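Local coordinates for protein AtFKBP42 (Arabidopsis thaliana, PDB 2F4E) that belongs to the FKBP-type peptidyl-prolyl cis-trans isomerases, modulates vacuolar uptake of substrates of MRP-type transporters, and regulates cell elongation and orientation, at residues 124-128 against 129-133. Numbering follows the deposited sequence.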
# COMPACT_ATOMS: atom_id res chain seq x y z
N VAL A 124 1.65 5.46 0.49
CA VAL A 124 0.64 5.16 1.49
C VAL A 124 1.28 5.05 2.86
O VAL A 124 2.15 4.19 3.11
CB VAL A 124 -0.13 3.85 1.16
CG1 VAL A 124 -1.30 3.70 2.11
CG2 VAL A 124 -0.62 3.86 -0.27
N HIS A 125 0.84 5.93 3.75
CA HIS A 125 1.33 5.99 5.11
C HIS A 125 0.39 5.20 5.98
O HIS A 125 -0.78 5.54 6.12
CB HIS A 125 1.39 7.45 5.55
CG HIS A 125 2.25 8.29 4.67
ND1 HIS A 125 3.62 8.36 4.80
CD2 HIS A 125 1.94 9.07 3.60
CE1 HIS A 125 4.12 9.13 3.86
NE2 HIS A 125 3.12 9.58 3.12
N VAL A 126 0.92 4.13 6.56
CA VAL A 126 0.13 3.24 7.38
C VAL A 126 0.58 3.09 8.82
O VAL A 126 1.73 2.74 9.10
CB VAL A 126 0.10 1.85 6.74
CG1 VAL A 126 -0.78 0.92 7.56
CG2 VAL A 126 -0.37 1.95 5.30
N GLY A 127 -0.34 3.34 9.74
CA GLY A 127 -0.02 3.20 11.14
C GLY A 127 0.23 1.73 11.40
O GLY A 127 -0.39 0.88 10.77
N TRP A 128 1.14 1.44 12.31
CA TRP A 128 1.45 0.05 12.63
C TRP A 128 0.22 -0.76 13.01
O TRP A 128 0.18 -1.96 12.75
CB TRP A 128 2.50 -0.03 13.75
CG TRP A 128 2.16 0.70 14.99
CD1 TRP A 128 2.55 1.95 15.34
CD2 TRP A 128 1.36 0.21 16.08
NE1 TRP A 128 2.05 2.28 16.57
CE2 TRP A 128 1.30 1.23 17.05
CE3 TRP A 128 0.67 -0.99 16.32
CZ2 TRP A 128 0.59 1.10 18.25
CZ3 TRP A 128 -0.04 -1.13 17.52
CH2 TRP A 128 -0.07 -0.09 18.47
N GLU A 129 -0.79 -0.12 13.60
CA GLU A 129 -2.01 -0.83 13.98
C GLU A 129 -2.57 -1.61 12.79
O GLU A 129 -3.08 -2.73 12.94
CB GLU A 129 -3.07 0.14 14.50
CG GLU A 129 -2.72 0.83 15.83
CD GLU A 129 -2.00 2.16 15.64
OE1 GLU A 129 -1.21 2.27 14.68
OE2 GLU A 129 -2.23 3.08 16.45
N LEU A 130 -2.48 -1.03 11.61
CA LEU A 130 -3.00 -1.68 10.42
C LEU A 130 -1.91 -2.45 9.65
O LEU A 130 -2.13 -2.90 8.53
CB LEU A 130 -3.67 -0.63 9.53
CG LEU A 130 -4.78 0.17 10.23
CD1 LEU A 130 -5.33 1.23 9.32
CD2 LEU A 130 -5.90 -0.76 10.66
N ALA A 131 -0.75 -2.62 10.27
CA ALA A 131 0.37 -3.33 9.65
C ALA A 131 0.79 -4.58 10.43
O ALA A 131 0.01 -5.52 10.56
CB ALA A 131 1.54 -2.38 9.52
N TYR A 132 2.02 -4.59 10.95
CA TYR A 132 2.52 -5.73 11.72
C TYR A 132 2.25 -5.57 13.22
O TYR A 132 2.79 -6.30 14.05
CB TYR A 132 4.01 -5.92 11.45
CG TYR A 132 4.29 -6.61 10.13
CD1 TYR A 132 4.20 -7.99 10.01
CD2 TYR A 132 4.57 -5.86 8.98
CE1 TYR A 132 4.37 -8.63 8.77
CE2 TYR A 132 4.74 -6.48 7.74
CZ TYR A 132 4.64 -7.87 7.64
OH TYR A 132 4.78 -8.49 6.42
N GLY A 133 1.42 -4.58 13.55
CA GLY A 133 1.02 -4.33 14.92
C GLY A 133 2.01 -4.24 16.07
O GLY A 133 3.20 -3.97 15.90
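Glu129 folds its side chain back over one face of the Trp128 indole: CG lies 3.7 Å from the centroid of the Trp128 six-membered ring, 11° off the normal, a CH-pi contact. Beyond it, the carboxylate stacks on the same indole, the two planes only 9° apart, with Glu129 OE1 above the ring centre. Two torsions bring the groups together: Trp128 chi1 of 55° sets CG between the backbone N and the carbonyl carbon, and a bend at Glu129 chi2 lays the carboxylate flat. Replacing Trp128 by alanine would probably leave the Glu129 chain without its platform and free to swing.

In the backbone, Leu130 N donates to Gly127 O (3.0 Å), and Ala131 N to Trp128 O (2.7 Å), successive i-to-i+3 bonds that define a short 3-10 turn. Trp128 O also receives a weak bond from Gly133 N (3.0 Å).

Apolar contact is slight: Val126 CG1 meets Leu130 CB at 3.8 Å, the side chains crossing near a right angle. Asp148 accepts a hydrogen bond from Trp128 N. As in other FKBP domains, this turn, following strand 121-126 and Gly127, leads through Ala131-Tyr132-Gly133 into the long loop that probably borders the substrate pocket.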